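N-acylethanolamine-hydrolyzing acid amidase beta-subunit (Caenorhabditis elegans, PDB 6DY3) forms, with its alpha-subunit, an enzyme that probably hydrolyses bioactive fatty acid amides such as N-palmitoylethanolamine to ethanolamine and free fatty acids. Local coordinates at residues B[25-28]-B[29-32]. Sequence-based numbering, arbitrary orientation.
Sequences ELLK and NITI. With NAG (2-acetamido-2-deoxy-beta-D-glucopyranose), chain I.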
ATOM      1  N   GLU B  25      15.995   3.256   4.360  1.00 46.85           N
ATOM      2  CA  GLU B  25      16.515   4.582   4.034  1.00 47.11           C
ATOM      3  C   GLU B  25      16.538   4.831   2.527  1.00 44.31           C
ATOM      4  O   GLU B  25      16.330   5.963   2.079  1.00 45.49           O
ATOM      5  CB  GLU B  25      17.911   4.746   4.634  1.00 48.44           C
ATOM      6  CG  GLU B  25      17.946   4.598   6.152  1.00 50.76           C
ATOM      7  CD  GLU B  25      17.059   5.601   6.878  1.00 56.05           C
ATOM      8  OE1 GLU B  25      17.225   6.820   6.662  1.00 58.77           O
ATOM      9  OE2 GLU B  25      16.190   5.166   7.667  1.00 55.70           O
ATOM     10  N   LEU B  26      16.807   3.800   1.724  1.00 42.78           N
ATOM     11  CA  LEU B  26      16.800   4.001   0.277  1.00 42.67           C
ATOM     12  C   LEU B  26      15.406   4.341  -0.229  1.00 39.42           C
ATOM     13  O   LEU B  26      15.257   5.142  -1.160  1.00 38.28           O
ATOM     14  CB  LEU B  26      17.337   2.765  -0.441  1.00 44.50           C
ATOM     15  CG  LEU B  26      18.837   2.489  -0.322  1.00 47.47           C
ATOM     16  CD1 LEU B  26      19.211   1.243  -1.115  1.00 47.50           C
ATOM     17  CD2 LEU B  26      19.661   3.681  -0.794  1.00 47.38           C
ATOM     18  N   LEU B  27      14.373   3.753   0.374  1.00 41.01           N
ATOM     19  CA  LEU B  27      13.017   3.973  -0.113  1.00 41.66           C
ATOM     20  C   LEU B  27      12.507   5.362   0.237  1.00 39.90           C
ATOM     21  O   LEU B  27      11.660   5.901  -0.482  1.00 41.06           O
ATOM     22  CB  LEU B  27      12.068   2.919   0.456  1.00 44.29           C
ATOM     23  CG  LEU B  27      10.900   2.580  -0.474  1.00 45.88           C
ATOM     24  CD1 LEU B  27      11.393   1.736  -1.650  1.00 42.79           C
ATOM     25  CD2 LEU B  27       9.761   1.884   0.265  1.00 43.45           C
ATOM     26  N   LYS B  28      13.001   5.950   1.332  1.00 39.82           N
ATOM     27  CA  LYS B  28      12.537   7.271   1.748  1.00 38.13           C
ATOM     28  C   LYS B  28      12.814   8.318   0.681  1.00 38.24           C
ATOM     29  O   LYS B  28      12.016   9.243   0.485  1.00 42.42           O
ATOM     30  CB  LYS B  28      13.204   7.675   3.062  1.00 38.67           C
ATOM     31  CG  LYS B  28      12.754   6.868   4.267  1.00 36.42           C
ATOM     32  CD  LYS B  28      13.472   7.315   5.524  1.00 37.44           C
ATOM     33  CE  LYS B  28      12.976   6.555   6.738  1.00 38.29           C
ATOM     34  NZ  LYS B  28      13.816   6.799   7.946  1.00 40.04           N
ATOM     35  N   ASN B  29      13.938   8.189  -0.020  1.00 36.23           N
ATOM     36  CA  ASN B  29      14.327   9.153  -1.041  1.00 36.68           C
ATOM     37  C   ASN B  29      13.433   9.128  -2.272  1.00 36.00           C
ATOM     38  O   ASN B  29      13.536  10.040  -3.098  1.00 37.43           O
ATOM     39  CB  ASN B  29      15.767   8.896  -1.474  1.00 42.57           C
ATOM     40  CG  ASN B  29      16.790   9.389  -0.467  1.00 48.85           C
ATOM     41  OD1 ASN B  29      16.573  10.367   0.243  1.00 50.89           O
ATOM     42  ND2 ASN B  29      17.917   8.703  -0.409  1.00 63.26           N
ATOM     43  N   ILE B  30      12.568   8.125  -2.426  1.00 34.79           N
ATOM     44  CA  ILE B  30      11.759   8.020  -3.637  1.00 37.13           C
ATOM     45  C   ILE B  30      10.282   7.881  -3.293  1.00 34.17           C
ATOM     46  O   ILE B  30       9.467   7.515  -4.149  1.00 34.14           O
ATOM     47  CB  ILE B  30      12.238   6.850  -4.520  1.00 36.74           C
ATOM     48  CG1 ILE B  30      12.130   5.520  -3.771  1.00 33.96           C
ATOM     49  CG2 ILE B  30      13.676   7.093  -4.963  1.00 41.03           C
ATOM     50  CD1 ILE B  30      12.320   4.307  -4.652  1.00 32.10           C
ATOM     51  N   THR B  31       9.920   8.185  -2.050  1.00 33.94           N
ATOM     52  CA  THR B  31       8.518   8.175  -1.654  1.00 35.42           C
ATOM     53  C   THR B  31       7.835   9.437  -2.169  1.00 36.70           C
ATOM     54  O   THR B  31       8.314  10.552  -1.939  1.00 39.33           O
ATOM     55  CB  THR B  31       8.386   8.082  -0.132  1.00 35.21           C
ATOM     56  OG1 THR B  31       8.990   6.870   0.333  1.00 35.28           O
ATOM     57  CG2 THR B  31       6.918   8.087   0.289  1.00 34.01           C
ATOM     58  N   ILE B  32       6.709   9.260  -2.861  1.00 35.20           N
ATOM     59  CA  ILE B  32       6.005  10.367  -3.499  1.00 36.03           C
ATOM     60  C   ILE B  32       4.506  10.227  -3.264  1.00 35.69           C
ATOM     61  O   ILE B  32       3.988   9.131  -3.028  1.00 34.68           O
ATOM     62  CB  ILE B  32       6.318  10.433  -5.014  1.00 36.43           C
ATOM     63  CG1 ILE B  32       5.892   9.131  -5.700  1.00 35.73           C
ATOM     64  CG2 ILE B  32       7.801  10.713  -5.245  1.00 36.93           C
ATOM     65  CD1 ILE B  32       5.996   9.161  -7.208  1.00 36.67           C
TER
HETATM   66  C1  NAG I   1      19.001   9.068   0.456  1.00 64.38           C
HETATM   67  C2  NAG I   1      19.353   8.002   1.514  1.00 77.51           C
HETATM   68  C3  NAG I   1      20.701   8.311   2.179  1.00 96.03           C
HETATM   69  C4  NAG I   1      21.775   8.620   1.143  1.00108.40           C
HETATM   70  C5  NAG I   1      21.277   9.692   0.182  1.00103.87           C
HETATM   71  C6  NAG I   1      22.234  10.010  -0.946  1.00110.28           C
HETATM   72  C7  NAG I   1      17.873   8.962   3.217  1.00 63.05           C
HETATM   73  C8  NAG I   1      16.803   8.686   4.226  1.00 57.78           C
HETATM   74  N2  NAG I   1      18.308   7.907   2.520  1.00 69.83           N
HETATM   75  O3  NAG I   1      21.095   7.184   2.955  1.00100.70           O
HETATM   76  O4  NAG I   1      22.964   9.071   1.784  1.00119.25           O
HETATM   77  O5  NAG I   1      20.075   9.228  -0.436  1.00 88.94           O
HETATM   78  O6  NAG I   1      23.339   9.115  -0.995  1.00114.91           O
HETATM   79  O7  NAG I   1      18.336  10.085   3.052  1.00 66.85           O
HETATM   80  O   HOH W   1      17.429   5.966  -2.369  1.00 41.55           O
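Leu27 O is gripped by two donors arriving from opposite faces of its carbonyl plane: Ile30 N at 3.1 Å and the Thr31 hydroxyl, OG1, at 3.0 Å. Both stand well out of that plane, the amide by 59°. OG1 is set beside its own backbone N (chi1 -61°), which turns the hydroxyl back onto the Leu27 carbonyl. A type I turn from Lys28 to Thr31 carries the chain on from the helix, with a weak, long bond from Thr31 N to Lys28 O. Leu27 CD1 meets Ile30 CD1 at 4.1 Å, the two side chains crossing at about a right angle; both touch Phe49 of strand 41-49. Asn29, at the turn, carries an N-linked glycan through ND2. The N-acetylglucosamine attached there lies against the helix, its N2 donating to Glu25 O at 2.8 Å, while its acetyl methyl C8 lies 3.8 Å from Lys28 CD. Extended beyond CG, the Lys28 chain runs past that methyl to a salt bridge, NZ to Glu25 OE2 at 2.9 Å, on the syn side of the carboxylate; NZ also bonds to Leu233 O. Beyond the turn, Ile32 pairs in parallel with a strand of the separate alpha-subunit chain, so the sheet continues across the interface. This is a glycan-bearing type I turn linking helix 24-28 to strand 31-38, the outermost of its sheet within this chain, in the Ntn-hydrolase fold.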